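PDB 1XS5: membrane lipoprotein TpN32 from Treponema pallidum, which binds L-methionine and probably serves as the periplasmic substrate-binding lipoprotein of a methionine uptake system. Local coordinates for residues A[83-89]-A[185-190]. Sequence-based numbering, arbitrary orientation.
Sequences EPLALYS and DGLAVE. With MET (methionine), chain B.
Glu190 OE2 accepts the backbone N-H of Leu85 at 2.8 Å and forms a salt bridge with Arg115 of helix 110-122. The N-H meets this oxygen from above the carboxylate plane. With CG of Glu190 placed between its backbone N and carbonyl carbon (chi1 65°) and the chain extended beyond, the carboxylate folds back alongside Leu85, where OE2 also touches CB. Glu190 returns a second bond from its own backbone N to Leu85 O, 3.0 Å, so side chain and main chain of one residue hold both polar backbone atoms of the other.

Farther along, the two chains run antiparallel. Leu87 N donates to Ala188 O and Leu187 N to Leu87 O, both at 2.9 Å and nearly straight (164° and 167°). Between the bonds, Ala86 faces Val189 as a non-hydrogen-bonded pair. Their methyls lie on one face of the sheet, where Val189 CG1 also comes 4.0 Å from Pro84 CB; the side chains of Leu87 and Ala188 leave from the other face. Tyr88 offers a ring edge to Asp185 CB, 3.9 Å from CD1, while a water bridges Ser89 N and Asp185 O. Ser89 CB meets Leu187 CD1.

Ahead of the pairing, Glu83 reaches the bound methionine, whose amino N donates to OE1 at 2.7 Å. Arg115, the partner of Glu190, also binds this ligand, so Glu190 stands in the second shell of the pocket and may help to orient the arginine. Strand 188-189 closes one edge of the five-stranded mixed sheet in one lobe of this periplasmic-binding-protein fold. Strand 86-88 lies next to it, bonded on its opposite side to strand 167-170, while Leu85 packs against helix 110-122.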
ATOM      1  N   GLU A  83      -1.206   1.381   6.447  1.00 14.94           N
ATOM      2  CA  GLU A  83      -0.053   2.268   6.190  1.00 14.59           C
ATOM      3  C   GLU A  83      -0.722   3.567   5.718  1.00 19.51           C
ATOM      4  O   GLU A  83      -1.050   3.679   4.524  1.00 18.32           O
ATOM      5  CB  GLU A  83       0.713   1.746   4.976  1.00 21.09           C
ATOM      6  CG  GLU A  83       1.956   1.059   5.139  1.00 21.15           C
ATOM      7  CD  GLU A  83       2.354   0.399   3.802  1.00 18.55           C
ATOM      8  OE1 GLU A  83       2.470   1.095   2.768  1.00 18.49           O
ATOM      9  OE2 GLU A  83       2.511  -0.825   3.804  1.00 22.62           O
ATOM     10  N   PRO A  84      -0.926   4.543   6.607  1.00 14.64           N
ATOM     11  CA  PRO A  84      -1.576   5.775   6.150  1.00 14.65           C
ATOM     12  C   PRO A  84      -0.876   6.477   5.005  1.00 14.07           C
ATOM     13  O   PRO A  84       0.368   6.630   4.968  1.00 12.51           O
ATOM     14  CB  PRO A  84      -1.631   6.660   7.410  1.00 16.18           C
ATOM     15  CG  PRO A  84      -1.553   5.653   8.569  1.00 23.36           C
ATOM     16  CD  PRO A  84      -0.522   4.655   8.025  1.00 20.53           C
ATOM     17  N   LEU A  85      -1.710   6.881   4.047  1.00 13.03           N
ATOM     18  CA  LEU A  85      -1.244   7.637   2.869  1.00 11.98           C
ATOM     19  C   LEU A  85      -1.216   9.114   3.284  1.00 15.54           C
ATOM     20  O   LEU A  85      -2.158   9.594   3.950  1.00 13.20           O
ATOM     21  CB  LEU A  85      -2.248   7.475   1.744  1.00 15.35           C
ATOM     22  CG  LEU A  85      -1.894   8.157   0.428  1.00 15.87           C
ATOM     23  CD1 LEU A  85      -0.696   7.414  -0.172  1.00 11.47           C
ATOM     24  CD2 LEU A  85      -3.073   8.060  -0.511  1.00  8.43           C
ATOM     25  N   ALA A  86      -0.158   9.835   2.895  1.00 12.60           N
ATOM     26  CA  ALA A  86      -0.047  11.249   3.241  1.00  8.89           C
ATOM     27  C   ALA A  86       0.513  12.102   2.096  1.00 11.46           C
ATOM     28  O   ALA A  86       1.173  11.576   1.197  1.00 11.43           O
ATOM     29  CB  ALA A  86       0.904  11.406   4.463  1.00 11.53           C
ATOM     30  N   LEU A  87       0.231  13.399   2.167  1.00  8.76           N
ATOM     31  CA  LEU A  87       0.776  14.401   1.250  1.00 11.11           C
ATOM     32  C   LEU A  87       2.029  14.901   1.950  1.00 10.29           C
ATOM     33  O   LEU A  87       1.982  15.251   3.114  1.00 13.32           O
ATOM     34  CB  LEU A  87      -0.193  15.579   1.090  1.00 13.27           C
ATOM     35  CG  LEU A  87       0.359  16.830   0.384  1.00 16.26           C
ATOM     36  CD1 LEU A  87       0.740  16.558  -1.080  1.00  9.56           C
ATOM     37  CD2 LEU A  87      -0.748  17.901   0.400  1.00 13.28           C
ATOM     38  N   TYR A  88       3.154  14.914   1.244  1.00 13.16           N
ATOM     39  CA  TYR A  88       4.433  15.372   1.763  1.00 10.42           C
ATOM     40  C   TYR A  88       4.893  16.519   0.874  1.00 11.81           C
ATOM     41  O   TYR A  88       4.433  16.653  -0.262  1.00 11.85           O
ATOM     42  CB  TYR A  88       5.484  14.246   1.676  1.00 13.02           C
ATOM     43  CG  TYR A  88       5.147  12.990   2.481  1.00 10.89           C
ATOM     44  CD1 TYR A  88       5.459  12.906   3.837  1.00 11.32           C
ATOM     45  CD2 TYR A  88       4.488  11.920   1.886  1.00  8.48           C
ATOM     46  CE1 TYR A  88       5.118  11.759   4.594  1.00  8.44           C
ATOM     47  CE2 TYR A  88       4.148  10.779   2.617  1.00  6.91           C
ATOM     48  CZ  TYR A  88       4.470  10.713   3.965  1.00 11.77           C
ATOM     49  OH  TYR A  88       4.116   9.609   4.684  1.00 11.70           O
ATOM     50  N   SER A  89       5.818  17.333   1.365  1.00 11.79           N
ATOM     51  CA  SER A  89       6.332  18.439   0.547  1.00 14.17           C
ATOM     52  C   SER A  89       7.818  18.646   0.811  1.00 13.59           C
ATOM     53  O   SER A  89       8.263  18.542   1.937  1.00 14.53           O
ATOM     54  CB  SER A  89       5.603  19.747   0.859  1.00 16.22           C
ATOM     55  OG  SER A  89       6.186  20.822   0.098  1.00 25.20           O
ATOM     56  N   ASP A 185       6.196  14.027   9.088  1.00 14.45           N
ATOM     57  CA  ASP A 185       6.382  14.834   7.901  1.00 13.60           C
ATOM     58  C   ASP A 185       5.129  15.135   7.064  1.00 15.46           C
ATOM     59  O   ASP A 185       5.123  16.076   6.292  1.00 18.99           O
ATOM     60  CB  ASP A 185       7.433  14.147   7.004  1.00 17.33           C
ATOM     61  CG  ASP A 185       8.717  13.785   7.787  1.00 22.24           C
ATOM     62  OD1 ASP A 185       9.341  14.717   8.372  1.00 22.35           O
ATOM     63  OD2 ASP A 185       9.090  12.590   7.838  1.00 17.35           O
ATOM     64  N   GLY A 186       4.080  14.349   7.215  1.00 14.87           N
ATOM     65  CA  GLY A 186       2.875  14.569   6.424  1.00 16.00           C
ATOM     66  C   GLY A 186       2.202  15.906   6.708  1.00 21.25           C
ATOM     67  O   GLY A 186       2.259  16.433   7.834  1.00 17.08           O
ATOM     68  N   LEU A 187       1.574  16.465   5.681  1.00 14.20           N
ATOM     69  CA  LEU A 187       0.886  17.729   5.827  1.00 14.98           C
ATOM     70  C   LEU A 187      -0.626  17.472   5.815  1.00 16.97           C
ATOM     71  O   LEU A 187      -1.399  18.349   6.198  1.00 16.42           O
ATOM     72  CB  LEU A 187       1.246  18.674   4.667  1.00 17.65           C
ATOM     73  CG  LEU A 187       2.723  19.056   4.507  1.00 19.54           C
ATOM     74  CD1 LEU A 187       2.824  20.091   3.393  1.00 18.55           C
ATOM     75  CD2 LEU A 187       3.251  19.652   5.838  1.00 23.76           C
ATOM     76  N   ALA A 188      -1.023  16.299   5.308  1.00 12.41           N
ATOM     77  CA  ALA A 188      -2.431  15.884   5.229  1.00 14.12           C
ATOM     78  C   ALA A 188      -2.429  14.379   5.083  1.00 18.92           C
ATOM     79  O   ALA A 188      -1.551  13.805   4.428  1.00 15.80           O
ATOM     80  CB  ALA A 188      -3.165  16.544   3.979  1.00 14.23           C
ATOM     81  N   VAL A 189      -3.420  13.734   5.696  1.00 16.34           N
ATOM     82  CA  VAL A 189      -3.529  12.282   5.658  1.00 16.77           C
ATOM     83  C   VAL A 189      -4.867  11.855   5.055  1.00 18.33           C
ATOM     84  O   VAL A 189      -5.851  12.593   5.150  1.00 18.29           O
ATOM     85  CB  VAL A 189      -3.381  11.713   7.068  1.00 17.66           C
ATOM     86  CG1 VAL A 189      -3.587  10.167   7.062  1.00 19.42           C
ATOM     87  CG2 VAL A 189      -1.990  12.084   7.596  1.00 13.61           C
ATOM     88  N   GLU A 190      -4.901  10.663   4.457  1.00 13.51           N
ATOM     89  CA  GLU A 190      -6.097  10.168   3.809  1.00 13.39           C
ATOM     90  C   GLU A 190      -7.198  10.034   4.850  1.00 17.51           C
ATOM     91  O   GLU A 190      -6.930   9.756   6.036  1.00 18.13           O
ATOM     92  CB  GLU A 190      -5.846   8.811   3.189  1.00 16.36           C
ATOM     93  CG  GLU A 190      -5.539   7.737   4.236  1.00 14.18           C
ATOM     94  CD  GLU A 190      -5.293   6.401   3.575  1.00 19.52           C
ATOM     95  OE1 GLU A 190      -6.112   6.044   2.684  1.00 18.03           O
ATOM     96  OE2 GLU A 190      -4.298   5.726   3.936  1.00 19.78           O
TER
HETATM   97  N   MET B 301       1.665  -0.682   0.932  1.00 16.99           N
HETATM   98  CA  MET B 301       0.784   0.056  -0.045  1.00 15.58           C
HETATM   99  C   MET B 301      -0.215   1.019   0.632  1.00 19.64           C
HETATM  100  O   MET B 301      -0.338   2.185   0.182  1.00 18.90           O
HETATM  101  CB  MET B 301      -0.015  -0.946  -0.906  1.00 16.82           C
HETATM  102  CG  MET B 301      -0.682  -0.272  -2.087  1.00 13.47           C
HETATM  103  SD  MET B 301      -1.673  -1.379  -3.117  1.00 12.43           S
HETATM  104  CE  MET B 301      -0.309  -2.152  -4.084  1.00 10.58           C
HETATM  105  OXT MET B 301      -0.871   0.590   1.608  1.00 20.90           O
HETATM  106  O   HOH W   1       6.799  16.636   4.000  1.00 19.26           O